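Long-range contact in cytochrome c (PDB 6RTE), which oxidises dihydro-heme d1 as the dehydrogenase NirN of heme d1 biosynthesis, built on an eight-bladed beta-propeller joined to a heme c-binding part: residues A272-V284 with L292-A304. Sequence-based numbering, arbitrary orientation.
Sequences AVYTAPPRHSFVV and LWELPYANGKPVA
Glu294 reaches across to Arg279 and Ser281 with CG anti to the backbone N (chi1 -174°) and an extended chain, while Arg279 bends at chi3 (66°) to turn its guanidinium edge to the carboxylate. The grip is side-on: NE of Arg279 bonds OE2 of Glu294 at 2.7 Å, and NH1 bonds OE1 at 3.1 Å. Both oxygens lie near the guanidinium plane, but the carboxylate is twisted by 33°, and NE meets OE2 on its syn side, out of the carboxylate plane. Ser281 OG donates to the anti lone pair of Glu294 OE2 at 2.7 Å, and a water adds a further donor. NH1 of Arg279 also pairs with Asp342. Ser281 and Glu294 belong to strands 281-284 and 292-296, which form an antiparallel hairpin, the middle two strands of a four-stranded propeller blade; Phe282-Leu295 and Val284-Trp293 are its hydrogen-bonded pairs. On the sheet face carrying these last four residues, Val284 CG2 presses tightly on Leu295 CD1 at 3.5 Å, with strand 243-248 of the preceding blade against Val284 and Trp293. Beyond the strand, Tyr297 N bonds His280 O at 2.9 Å, and the tyrosine ring folds back so that this same oxygen sits over its centre. The Tyr297 edge, led by CE2, points at the Phe282 face in a T-shaped pair with centroids 5.2 Å apart, while Pro302 CG touches the Phe282 edge. Tyr297 OH and His280 ND1 both bond Asp229, tying the hairpin end to the preceding blade. Three donors at OE2, together with the paired arginine, would be expected to keep buried Glu294 ionised, making the salt bridge a polar clamp on one face of a largely apolar hairpin.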
ATOM      1  N   ALA A 272       3.751   7.663   5.539  1.00 25.25           N
ATOM      2  CA  ALA A 272       3.062   6.401   5.805  1.00 24.58           C
ATOM      3  C   ALA A 272       2.685   6.330   7.277  1.00 24.61           C
ATOM      4  O   ALA A 272       3.374   6.895   8.135  1.00 24.72           O
ATOM      5  CB  ALA A 272       3.944   5.200   5.426  1.00 25.11           C
ATOM      6  N   VAL A 273       1.584   5.607   7.561  1.00 24.16           N
ATOM      7  CA  VAL A 273       1.143   5.328   8.918  1.00 25.66           C
ATOM      8  C   VAL A 273       1.252   3.826   9.151  1.00 23.40           C
ATOM      9  O   VAL A 273       1.052   3.026   8.236  1.00 23.85           O
ATOM     10  CB  VAL A 273      -0.300   5.824   9.171  1.00 27.80           C
ATOM     11  CG1 VAL A 273      -0.370   7.347   9.010  1.00 30.29           C
ATOM     12  CG2 VAL A 273      -1.309   5.155   8.223  1.00 28.57           C
ATOM     13  N   TYR A 274       1.596   3.450  10.386  1.00 23.75           N
ATOM     14  CA  TYR A 274       1.773   2.056  10.767  1.00 24.62           C
ATOM     15  C   TYR A 274       1.178   1.832  12.154  1.00 24.00           C
ATOM     16  O   TYR A 274       1.083   2.754  12.965  1.00 25.43           O
ATOM     17  CB  TYR A 274       3.250   1.646  10.800  1.00 27.91           C
ATOM     18  CG  TYR A 274       4.074   2.071   9.595  1.00 32.74           C
ATOM     19  CD1 TYR A 274       4.701   3.315   9.561  1.00 36.25           C
ATOM     20  CD2 TYR A 274       4.229   1.232   8.508  1.00 34.71           C
ATOM     21  CE1 TYR A 274       5.462   3.713   8.462  1.00 39.07           C
ATOM     22  CE2 TYR A 274       4.986   1.616   7.400  1.00 37.20           C
ATOM     23  CZ  TYR A 274       5.602   2.854   7.388  1.00 39.68           C
ATOM     24  OH  TYR A 274       6.354   3.238   6.296  1.00 41.92           O
ATOM     25  N   THR A 275       0.804   0.583  12.422  1.00 22.46           N
ATOM     26  CA  THR A 275       0.363   0.156  13.745  1.00 22.74           C
ATOM     27  C   THR A 275       1.480  -0.620  14.421  1.00 23.24           C
ATOM     28  O   THR A 275       2.152  -1.436  13.785  1.00 24.86           O
ATOM     29  CB  THR A 275      -0.892  -0.707  13.646  1.00 23.05           C
ATOM     30  OG1 THR A 275      -1.919   0.041  12.982  1.00 24.62           O
ATOM     31  CG2 THR A 275      -1.395  -1.167  15.068  1.00 21.26           C
ATOM     32  N   ALA A 276       1.682  -0.354  15.711  1.00 21.65           N
ATOM     33  CA  ALA A 276       2.664  -1.053  16.541  1.00 23.29           C
ATOM     34  C   ALA A 276       1.904  -1.742  17.669  1.00 23.45           C
ATOM     35  O   ALA A 276       1.722  -1.159  18.750  1.00 23.53           O
ATOM     36  CB  ALA A 276       3.713  -0.092  17.087  1.00 24.25           C
ATOM     37  N   PRO A 277       1.458  -2.981  17.474  1.00 26.16           N
ATOM     38  CA  PRO A 277       0.456  -3.566  18.383  1.00 26.76           C
ATOM     39  C   PRO A 277       0.942  -3.664  19.818  1.00 27.84           C
ATOM     40  O   PRO A 277       0.180  -3.324  20.735  1.00 27.99           O
ATOM     41  CB  PRO A 277       0.185  -4.949  17.771  1.00 28.68           C
ATOM     42  CG  PRO A 277       0.431  -4.732  16.302  1.00 28.52           C
ATOM     43  CD  PRO A 277       1.614  -3.792  16.251  1.00 27.44           C
ATOM     44  N   PRO A 278       2.183  -4.100  20.077  1.00 28.99           N
ATOM     45  CA  PRO A 278       2.616  -4.193  21.486  1.00 31.80           C
ATOM     46  C   PRO A 278       2.670  -2.851  22.189  1.00 30.75           C
ATOM     47  O   PRO A 278       2.553  -2.798  23.418  1.00 31.43           O
ATOM     48  CB  PRO A 278       4.017  -4.822  21.401  1.00 34.61           C
ATOM     49  CG  PRO A 278       4.119  -5.375  20.026  1.00 33.42           C
ATOM     50  CD  PRO A 278       3.237  -4.566  19.154  1.00 29.57           C
ATOM     51  N   ARG A 279       2.858  -1.766  21.447  1.00 28.93           N
ATOM     52  CA  ARG A 279       2.864  -0.423  22.006  1.00 28.72           C
ATOM     53  C   ARG A 279       1.478   0.218  22.005  1.00 27.22           C
ATOM     54  O   ARG A 279       1.330   1.326  22.530  1.00 27.29           O
ATOM     55  CB  ARG A 279       3.848   0.456  21.221  1.00 29.74           C
ATOM     56  CG  ARG A 279       5.248  -0.165  21.081  1.00 31.80           C
ATOM     57  CD  ARG A 279       6.156   0.703  20.230  1.00 33.44           C
ATOM     58  NE  ARG A 279       6.433   1.985  20.872  1.00 35.57           N
ATOM     59  CZ  ARG A 279       7.424   2.200  21.732  1.00 39.51           C
ATOM     60  NH1 ARG A 279       7.587   3.402  22.261  1.00 41.29           N
ATOM     61  NH2 ARG A 279       8.256   1.222  22.055  1.00 41.44           N
ATOM     62  N   HIS A 280       0.470  -0.458  21.448  1.00 24.88           N
ATOM     63  CA  HIS A 280      -0.873   0.096  21.290  1.00 24.08           C
ATOM     64  C   HIS A 280      -0.819   1.530  20.779  1.00 23.02           C
ATOM     65  O   HIS A 280      -1.415   2.446  21.345  1.00 22.65           O
ATOM     66  CB  HIS A 280      -1.649   0.015  22.594  1.00 23.94           C
ATOM     67  CG  HIS A 280      -1.684  -1.360  23.166  1.00 25.36           C
ATOM     68  ND1 HIS A 280      -2.195  -2.431  22.467  1.00 24.86           N
ATOM     69  CD2 HIS A 280      -1.219  -1.853  24.335  1.00 26.23           C
ATOM     70  CE1 HIS A 280      -2.068  -3.528  23.201  1.00 26.09           C
ATOM     71  NE2 HIS A 280      -1.477  -3.201  24.335  1.00 26.80           N
ATOM     72  N   SER A 281      -0.102   1.705  19.671  1.00 25.59           N
ATOM     73  CA  SER A 281       0.142   3.039  19.135  1.00 25.58           C
ATOM     74  C   SER A 281       0.179   2.976  17.622  1.00 25.03           C
ATOM     75  O   SER A 281       0.441   1.925  17.028  1.00 24.85           O
ATOM     76  CB  SER A 281       1.466   3.615  19.649  1.00 26.87           C
ATOM     77  OG  SER A 281       2.554   2.975  18.998  1.00 29.48           O
ATOM     78  N   PHE A 282      -0.099   4.127  17.006  1.00 23.50           N
ATOM     79  CA  PHE A 282       0.250   4.365  15.617  1.00 21.93           C
ATOM     80  C   PHE A 282       1.624   5.028  15.557  1.00 22.80           C
ATOM     81  O   PHE A 282       1.975   5.840  16.424  1.00 22.89           O
ATOM     82  CB  PHE A 282      -0.780   5.262  14.931  1.00 20.57           C
ATOM     83  CG  PHE A 282      -2.128   4.617  14.729  1.00 20.32           C
ATOM     84  CD1 PHE A 282      -2.274   3.527  13.884  1.00 21.46           C
ATOM     85  CD2 PHE A 282      -3.255   5.132  15.346  1.00 20.56           C
ATOM     86  CE1 PHE A 282      -3.519   2.954  13.672  1.00 21.21           C
ATOM     87  CE2 PHE A 282      -4.512   4.562  15.136  1.00 20.48           C
ATOM     88  CZ  PHE A 282      -4.636   3.474  14.300  1.00 21.16           C
ATOM     89  N   VAL A 283       2.395   4.684  14.523  1.00 22.83           N
ATOM     90  CA  VAL A 283       3.680   5.313  14.242  1.00 24.41           C
ATOM     91  C   VAL A 283       3.575   5.950  12.858  1.00 24.08           C
ATOM     92  O   VAL A 283       3.091   5.310  11.917  1.00 24.99           O
ATOM     93  CB  VAL A 283       4.837   4.302  14.299  1.00 26.83           C
ATOM     94  CG1 VAL A 283       6.137   4.963  13.887  1.00 28.87           C
ATOM     95  CG2 VAL A 283       4.971   3.677  15.704  1.00 27.93           C
ATOM     96  N   VAL A 284       4.009   7.205  12.745  1.00 24.17           N
ATOM     97  CA  VAL A 284       3.794   8.012  11.552  1.00 23.89           C
ATOM     98  C   VAL A 284       5.137   8.492  11.015  1.00 25.28           C
ATOM     99  O   VAL A 284       5.933   9.097  11.751  1.00 26.60           O
ATOM    100  CB  VAL A 284       2.868   9.212  11.844  1.00 23.44           C
ATOM    101  CG1 VAL A 284       2.641  10.046  10.582  1.00 21.65           C
ATOM    102  CG2 VAL A 284       1.536   8.720  12.423  1.00 24.62           C
ATOM    103  N   LEU A 292       9.466  12.160  13.621  1.00 30.08           N
ATOM    104  CA  LEU A 292       8.538  11.049  13.466  1.00 32.33           C
ATOM    105  C   LEU A 292       7.652  11.033  14.704  1.00 28.56           C
ATOM    106  O   LEU A 292       8.036  11.524  15.771  1.00 29.82           O
ATOM    107  CB  LEU A 292       9.243   9.713  13.260  1.00 37.49           C
ATOM    108  CG  LEU A 292      10.009   9.055  14.399  1.00 43.14           C
ATOM    109  CD1 LEU A 292       9.097   8.149  15.194  1.00 44.27           C
ATOM    110  CD2 LEU A 292      11.184   8.269  13.844  1.00 45.83           C
ATOM    111  N   TRP A 293       6.449  10.502  14.528  1.00 26.23           N
ATOM    112  CA  TRP A 293       5.402  10.586  15.543  1.00 25.39           C
ATOM    113  C   TRP A 293       5.011   9.189  16.003  1.00 25.57           C
ATOM    114  O   TRP A 293       4.965   8.246  15.196  1.00 23.51           O
ATOM    115  CB  TRP A 293       4.167  11.292  14.993  1.00 26.26           C
ATOM    116  CG  TRP A 293       4.276  12.778  14.779  1.00 28.64           C
ATOM    117  CD1 TRP A 293       5.375  13.581  14.972  1.00 30.99           C
ATOM    118  CD2 TRP A 293       3.225  13.639  14.332  1.00 29.55           C
ATOM    119  NE1 TRP A 293       5.062  14.879  14.670  1.00 31.48           N
ATOM    120  CE2 TRP A 293       3.750  14.948  14.280  1.00 30.10           C
ATOM    121  CE3 TRP A 293       1.886  13.432  13.977  1.00 29.92           C
ATOM    122  CZ2 TRP A 293       2.982  16.043  13.887  1.00 30.03           C
ATOM    123  CZ3 TRP A 293       1.123  14.523  13.584  1.00 29.78           C
ATOM    124  CH2 TRP A 293       1.670  15.809  13.540  1.00 29.94           C
ATOM    125  N   GLU A 294       4.745   9.057  17.298  1.00 26.41           N
ATOM    126  CA  GLU A 294       3.983   7.937  17.837  1.00 27.09           C
ATOM    127  C   GLU A 294       2.709   8.507  18.444  1.00 26.55           C
ATOM    128  O   GLU A 294       2.761   9.508  19.170  1.00 30.15           O
ATOM    129  CB  GLU A 294       4.784   7.156  18.885  1.00 27.78           C
ATOM    130  CG  GLU A 294       4.088   5.901  19.382  1.00 28.56           C
ATOM    131  CD  GLU A 294       4.943   5.077  20.331  1.00 30.74           C
ATOM    132  OE1 GLU A 294       5.961   5.601  20.845  1.00 32.41           O
ATOM    133  OE2 GLU A 294       4.601   3.899  20.564  1.00 31.28           O
ATOM    134  N   LEU A 295       1.575   7.893  18.124  1.00 24.60           N
ATOM    135  CA  LEU A 295       0.277   8.304  18.652  1.00 22.78           C
ATOM    136  C   LEU A 295      -0.324   7.151  19.454  1.00 21.78           C
ATOM    137  O   LEU A 295      -0.955   6.249  18.867  1.00 19.24           O
ATOM    138  CB  LEU A 295      -0.658   8.713  17.519  1.00 25.60           C
ATOM    139  CG  LEU A 295      -0.298  10.008  16.775  1.00 30.82           C
ATOM    140  CD1 LEU A 295       0.693   9.734  15.632  1.00 33.34           C
ATOM    141  CD2 LEU A 295      -1.534  10.672  16.234  1.00 32.84           C
ATOM    142  N   PRO A 296      -0.159   7.123  20.772  1.00 24.63           N
ATOM    143  CA  PRO A 296      -0.732   6.025  21.557  1.00 24.98           C
ATOM    144  C   PRO A 296      -2.249   6.090  21.641  1.00 23.05           C
ATOM    145  O   PRO A 296      -2.851   7.168  21.721  1.00 21.27           O
ATOM    146  CB  PRO A 296      -0.098   6.214  22.943  1.00 29.21           C
ATOM    147  CG  PRO A 296       0.215   7.653  23.015  1.00 30.94           C
ATOM    148  CD  PRO A 296       0.622   8.046  21.618  1.00 28.32           C
ATOM    149  N   TYR A 297      -2.879   4.905  21.656  1.00 21.93           N
ATOM    150  CA  TYR A 297      -4.332   4.829  21.747  1.00 20.81           C
ATOM    151  C   TYR A 297      -4.832   3.917  22.871  1.00 22.32           C
ATOM    152  O   TYR A 297      -6.041   3.704  22.964  1.00 23.29           O
ATOM    153  CB  TYR A 297      -4.953   4.376  20.413  1.00 19.28           C
ATOM    154  CG  TYR A 297      -4.366   3.121  19.823  1.00 20.48           C
ATOM    155  CD1 TYR A 297      -4.675   1.869  20.337  1.00 21.26           C
ATOM    156  CD2 TYR A 297      -3.511   3.189  18.735  1.00 21.28           C
ATOM    157  CE1 TYR A 297      -4.120   0.722  19.805  1.00 21.87           C
ATOM    158  CE2 TYR A 297      -2.956   2.049  18.190  1.00 21.69           C
ATOM    159  CZ  TYR A 297      -3.263   0.823  18.724  1.00 22.22           C
ATOM    160  OH  TYR A 297      -2.699  -0.302  18.176  1.00 22.58           O
ATOM    161  N   ALA A 298      -3.952   3.403  23.734  1.00 22.26           N
ATOM    162  CA  ALA A 298      -4.426   2.589  24.859  1.00 24.15           C
ATOM    163  C   ALA A 298      -5.428   3.356  25.711  1.00 24.79           C
ATOM    164  O   ALA A 298      -6.403   2.783  26.208  1.00 27.12           O
ATOM    165  CB  ALA A 298      -3.255   2.126  25.735  1.00 25.14           C
ATOM    166  N   ASN A 299      -5.216   4.655  25.889  1.00 23.51           N
ATOM    167  CA  ASN A 299      -6.083   5.454  26.747  1.00 24.87           C
ATOM    168  C   ASN A 299      -7.159   6.209  25.981  1.00 25.50           C
ATOM    169  O   ASN A 299      -7.877   7.017  26.586  1.00 28.63           O
ATOM    170  CB  ASN A 299      -5.244   6.410  27.579  1.00 28.95           C
ATOM    171  CG  ASN A 299      -4.499   5.696  28.687  1.00 34.77           C
ATOM    172  OD1 ASN A 299      -3.287   5.505  28.619  1.00 40.85           O
ATOM    173  ND2 ASN A 299      -5.223   5.289  29.709  1.00 33.30           N
ATOM    174  N   GLY A 300      -7.323   5.939  24.694  1.00 23.99           N
ATOM    175  CA  GLY A 300      -8.411   6.535  23.945  1.00 25.60           C
ATOM    176  C   GLY A 300      -7.961   7.085  22.611  1.00 24.79           C
ATOM    177  O   GLY A 300      -6.841   6.835  22.141  1.00 24.31           O
ATOM    178  N   LYS A 301      -8.866   7.846  21.976  1.00 24.37           N
ATOM    179  CA  LYS A 301      -8.660   8.275  20.599  1.00 22.53           C
ATOM    180  C   LYS A 301      -7.269   8.908  20.462  1.00 23.10           C
ATOM    181  O   LYS A 301      -6.917   9.802  21.253  1.00 22.51           O
ATOM    182  CB  LYS A 301      -9.751   9.256  20.164  1.00 22.85           C
ATOM    183  CG  LYS A 301      -9.995  10.396  21.121  1.00 23.61           C
ATOM    184  CD  LYS A 301     -11.067  11.329  20.593  1.00 25.54           C
ATOM    185  CE  LYS A 301     -11.323  12.479  21.566  1.00 28.29           C
ATOM    186  NZ  LYS A 301     -12.365  13.402  21.046  1.00 30.74           N
ATOM    187  N   PRO A 302      -6.433   8.425  19.538  1.00 22.89           N
ATOM    188  CA  PRO A 302      -5.046   8.903  19.473  1.00 24.53           C
ATOM    189  C   PRO A 302      -4.944  10.225  18.720  1.00 24.49           C
ATOM    190  O   PRO A 302      -4.763  10.242  17.503  1.00 24.43           O
ATOM    191  CB  PRO A 302      -4.318   7.765  18.745  1.00 23.77           C
ATOM    192  CG  PRO A 302      -5.373   7.135  17.881  1.00 23.60           C
ATOM    193  CD  PRO A 302      -6.677   7.272  18.644  1.00 23.01           C
ATOM    194  N   VAL A 303      -5.074  11.336  19.437  1.00 26.97           N
ATOM    195  CA  VAL A 303      -5.145  12.648  18.810  1.00 29.55           C
ATOM    196  C   VAL A 303      -3.963  13.536  19.170  1.00 32.18           C
ATOM    197  O   VAL A 303      -3.893  14.668  18.683  1.00 34.63           O
ATOM    198  CB  VAL A 303      -6.473  13.357  19.149  1.00 32.50           C
ATOM    199  CG1 VAL A 303      -7.656  12.625  18.494  1.00 34.13           C
ATOM    200  CG2 VAL A 303      -6.672  13.445  20.653  1.00 32.23           C
ATOM    201  N   ALA A 304      -3.020  13.057  19.974  1.00 31.70           N
ATOM    202  CA  ALA A 304      -1.877  13.870  20.394  1.00 35.01           C
ATOM    203  C   ALA A 304      -0.573  13.128  20.131  1.00 34.70           C
ATOM    204  O   ALA A 304      -0.304  12.103  20.791  1.00 37.27           O
ATOM    205  CB  ALA A 304      -1.994  14.241  21.872  1.00 38.97           C
TER
HETATM  206  O   HOH W   1       3.417   3.885  22.828  1.00 48.64           O
HETATM  207  O   HOH W   2      -0.798   3.351  23.922  1.00 22.91           O